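PDB 2IMP: lactaldehyde dehydrogenase from Escherichia coli, which catalyses the irreversible NAD-dependent oxidation of L-lactaldehyde to L-lactate, acts also on glycolaldehyde, and serves in the breakdown of L-fucose and L-rhamnose. Local coordinates for residues F154-I159 and I186-I191. Sequence-based numbering, arbitrary orientation.
Sequences FPFFLI and IAFAKI. With LAC (lactic acid), chain E.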
ATOM      1  N   PHE A 154       8.725  27.442 -15.669  1.00 18.94           N
ATOM      2  CA  PHE A 154       9.441  26.312 -15.082  1.00 18.34           C
ATOM      3  C   PHE A 154       9.798  25.276 -16.168  1.00 17.34           C
ATOM      4  O   PHE A 154       9.630  24.069 -15.983  1.00 14.93           O
ATOM      5  CB  PHE A 154       8.606  25.634 -13.989  1.00 20.77           C
ATOM      6  CG  PHE A 154       8.447  26.459 -12.745  1.00 25.02           C
ATOM      7  CD1 PHE A 154       7.425  27.395 -12.639  1.00 25.95           C
ATOM      8  CD2 PHE A 154       9.356  26.336 -11.699  1.00 25.75           C
ATOM      9  CE1 PHE A 154       7.294  28.181 -11.494  1.00 26.78           C
ATOM     10  CE2 PHE A 154       9.232  27.118 -10.553  1.00 27.29           C
ATOM     11  CZ  PHE A 154       8.205  28.050 -10.458  1.00 25.13           C
ATOM     12  N   PRO A 155      10.301  25.762 -17.316  1.00 16.30           N
ATOM     13  CA  PRO A 155      10.680  24.929 -18.459  1.00 15.11           C
ATOM     14  C   PRO A 155      11.701  23.820 -18.152  1.00 14.67           C
ATOM     15  O   PRO A 155      11.562  22.699 -18.639  1.00 15.51           O
ATOM     16  CB  PRO A 155      11.221  25.947 -19.457  1.00 13.95           C
ATOM     17  CG  PRO A 155      11.879  26.947 -18.555  1.00 14.86           C
ATOM     18  CD  PRO A 155      10.820  27.135 -17.486  1.00 15.37           C
ATOM     19  N   PHE A 156      12.722  24.150 -17.366  1.00 14.04           N
ATOM     20  CA  PHE A 156      13.749  23.178 -17.027  1.00 12.27           C
ATOM     21  C   PHE A 156      13.216  22.068 -16.106  1.00 12.94           C
ATOM     22  O   PHE A 156      13.346  20.875 -16.403  1.00 12.36           O
ATOM     23  CB  PHE A 156      14.935  23.882 -16.364  1.00 12.95           C
ATOM     24  CG  PHE A 156      16.187  23.053 -16.313  1.00 13.60           C
ATOM     25  CD1 PHE A 156      16.808  22.635 -17.488  1.00 11.00           C
ATOM     26  CD2 PHE A 156      16.738  22.672 -15.090  1.00 12.77           C
ATOM     27  CE1 PHE A 156      17.978  21.865 -17.447  1.00 14.43           C
ATOM     28  CE2 PHE A 156      17.907  21.902 -15.036  1.00 11.54           C
ATOM     29  CZ  PHE A 156      18.522  21.490 -16.216  1.00 12.63           C
ATOM     30  N   PHE A 157      12.612  22.479 -14.994  1.00 11.79           N
ATOM     31  CA  PHE A 157      12.038  21.524 -14.067  1.00 11.11           C
ATOM     32  C   PHE A 157      11.053  20.559 -14.758  1.00 11.49           C
ATOM     33  O   PHE A 157      11.107  19.348 -14.552  1.00 12.26           O
ATOM     34  CB  PHE A 157      11.314  22.255 -12.933  1.00 11.61           C
ATOM     35  CG  PHE A 157      10.433  21.361 -12.108  1.00 12.47           C
ATOM     36  CD1 PHE A 157      10.964  20.261 -11.440  1.00 11.93           C
ATOM     37  CD2 PHE A 157       9.068  21.609 -12.010  1.00 11.47           C
ATOM     38  CE1 PHE A 157      10.149  19.415 -10.692  1.00 14.26           C
ATOM     39  CE2 PHE A 157       8.242  20.771 -11.263  1.00 13.95           C
ATOM     40  CZ  PHE A 157       8.781  19.674 -10.602  1.00 12.75           C
ATOM     41  N   LEU A 158      10.166  21.105 -15.583  1.00  9.94           N
ATOM     42  CA  LEU A 158       9.204  20.258 -16.264  1.00 11.44           C
ATOM     43  C   LEU A 158       9.830  19.168 -17.155  1.00 11.50           C
ATOM     44  O   LEU A 158       9.191  18.151 -17.427  1.00 11.56           O
ATOM     45  CB  LEU A 158       8.204  21.105 -17.044  1.00 12.95           C
ATOM     46  CG  LEU A 158       7.222  21.804 -16.092  1.00 16.48           C
ATOM     47  CD1 LEU A 158       6.269  22.668 -16.877  1.00 17.86           C
ATOM     48  CD2 LEU A 158       6.442  20.766 -15.300  1.00 19.67           C
ATOM     49  N   ILE A 159      11.063  19.385 -17.610  1.00  9.02           N
ATOM     50  CA  ILE A 159      11.730  18.340 -18.372  1.00  9.37           C
ATOM     51  C   ILE A 159      11.894  17.099 -17.466  1.00  9.44           C
ATOM     52  O   ILE A 159      11.541  15.984 -17.829  1.00 10.14           O
ATOM     53  CB  ILE A 159      13.157  18.755 -18.816  1.00  9.77           C
ATOM     54  CG1 ILE A 159      13.110  19.939 -19.780  1.00 10.33           C
ATOM     55  CG2 ILE A 159      13.848  17.580 -19.484  1.00  9.87           C
ATOM     56  CD1 ILE A 159      14.490  20.523 -20.066  1.00  8.77           C
ATOM     57  N   ILE A 186      18.080  22.413 -24.479  1.00 14.06           N
ATOM     58  CA  ILE A 186      19.250  22.019 -25.244  1.00 12.43           C
ATOM     59  C   ILE A 186      20.401  21.698 -24.281  1.00 11.09           C
ATOM     60  O   ILE A 186      21.137  20.739 -24.468  1.00 13.25           O
ATOM     61  CB  ILE A 186      19.703  23.146 -26.221  1.00 11.80           C
ATOM     62  CG1 ILE A 186      18.772  23.189 -27.433  1.00 10.42           C
ATOM     63  CG2 ILE A 186      21.154  22.909 -26.673  1.00  9.85           C
ATOM     64  CD1 ILE A 186      18.832  21.943 -28.289  1.00 11.66           C
ATOM     65  N   ALA A 187      20.530  22.524 -23.247  1.00 13.11           N
ATOM     66  CA  ALA A 187      21.552  22.296 -22.244  1.00 13.63           C
ATOM     67  C   ALA A 187      21.304  20.945 -21.524  1.00 14.15           C
ATOM     68  O   ALA A 187      22.240  20.218 -21.191  1.00 13.31           O
ATOM     69  CB  ALA A 187      21.566  23.443 -21.242  1.00 11.08           C
ATOM     70  N   PHE A 188      20.032  20.623 -21.307  1.00 14.33           N
ATOM     71  CA  PHE A 188      19.696  19.348 -20.685  1.00 13.27           C
ATOM     72  C   PHE A 188      20.132  18.184 -21.589  1.00 12.79           C
ATOM     73  O   PHE A 188      20.688  17.193 -21.117  1.00 13.55           O
ATOM     74  CB  PHE A 188      18.185  19.258 -20.412  1.00 11.67           C
ATOM     75  CG  PHE A 188      17.786  18.046 -19.602  1.00 13.77           C
ATOM     76  CD1 PHE A 188      17.768  16.777 -20.175  1.00 11.77           C
ATOM     77  CD2 PHE A 188      17.432  18.180 -18.264  1.00 12.24           C
ATOM     78  CE1 PHE A 188      17.406  15.656 -19.420  1.00 14.83           C
ATOM     79  CE2 PHE A 188      17.070  17.067 -17.503  1.00 13.61           C
ATOM     80  CZ  PHE A 188      17.054  15.805 -18.083  1.00 11.76           C
ATOM     81  N   ALA A 189      19.879  18.328 -22.889  1.00 13.16           N
ATOM     82  CA  ALA A 189      20.267  17.307 -23.856  1.00 14.33           C
ATOM     83  C   ALA A 189      21.803  17.104 -23.929  1.00 15.63           C
ATOM     84  O   ALA A 189      22.286  15.978 -24.072  1.00 15.66           O
ATOM     85  CB  ALA A 189      19.718  17.657 -25.241  1.00 12.27           C
ATOM     86  N   LYS A 190      22.549  18.204 -23.840  1.00 16.23           N
ATOM     87  CA  LYS A 190      24.002  18.115 -23.862  1.00 16.60           C
ATOM     88  C   LYS A 190      24.533  17.270 -22.694  1.00 15.97           C
ATOM     89  O   LYS A 190      25.485  16.502 -22.847  1.00 17.29           O
ATOM     90  CB  LYS A 190      24.628  19.512 -23.808  1.00 19.15           C
ATOM     91  CG  LYS A 190      24.410  20.350 -25.057  1.00 21.02           C
ATOM     92  CD  LYS A 190      25.045  21.732 -24.896  1.00 27.27           C
ATOM     93  CE  LYS A 190      24.891  22.584 -26.157  1.00 29.75           C
ATOM     94  NZ  LYS A 190      25.570  23.908 -26.009  1.00 31.55           N
ATOM     95  N   ILE A 191      23.906  17.427 -21.531  1.00 15.73           N
ATOM     96  CA  ILE A 191      24.288  16.645 -20.361  1.00 13.40           C
ATOM     97  C   ILE A 191      24.002  15.147 -20.593  1.00 14.80           C
ATOM     98  O   ILE A 191      24.829  14.286 -20.292  1.00 14.75           O
ATOM     99  CB  ILE A 191      23.546  17.147 -19.101  1.00 14.29           C
ATOM    100  CG1 ILE A 191      24.101  18.523 -18.709  1.00 13.57           C
ATOM    101  CG2 ILE A 191      23.701  16.140 -17.952  1.00 11.36           C
ATOM    102  CD1 ILE A 191      23.284  19.255 -17.670  1.00 16.14           C
TER
HETATM  103  C   LAC E 508       3.662  23.848 -11.362  0.52 43.24           C
HETATM  104  CA  LAC E 508       3.805  24.529 -12.690  0.52 43.22           C
HETATM  105  CB  LAC E 508       5.297  24.728 -13.007  0.52 43.15           C
HETATM  106  O   LAC E 508       3.125  22.743 -11.290  0.52 44.13           O
HETATM  107  OHN LAC E 508       3.245  23.706 -13.729  0.52 42.25           O
HETATM  108  OXT LAC E 508       4.081  24.473 -10.257  0.52 43.85           O
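A single ring, F188, carries nearly all of one side of this contact, serving I159 with a face and F156 with an edge. The methyl CG2 of I159 sits almost exactly over the middle of the F188 ring, 3.7 Å from its centroid and only 6° off the ring normal, a well-centred CH-pi contact. CD1 of I159, at the end of the other branch, turns to the root of the ring and lies 3.9 Å from CB of F188. F156 completes the grip: the edge of F188 points toward its face in an offset edge-to-face pair, planes at 65°, with F156 CE1 3.8 Å from F188 CD2. With chi1 at -172°, CG of F188 lies opposite the backbone N and the ring reaches across to helix 155-168. With an alanine at F188, the I159 methyl would probably lose the face it sits on and the F156 ring its edge partner, opening a gap between the helices. I86 and I90 of helix 83-94 also pack on F156, and F202 meets the ring of F188. On the far side of the 154-159 segment, F154 CD1 approaches the lactate methyl CB at 3.4 Å, and F154 alone belongs to the lactate pocket. The buried apolar packing joins 155-168 and 183-195, helices on one side of the sheet in the NAD-binding, Rossmann-like domain, where I159 also touches L150 of the NAD(+) site.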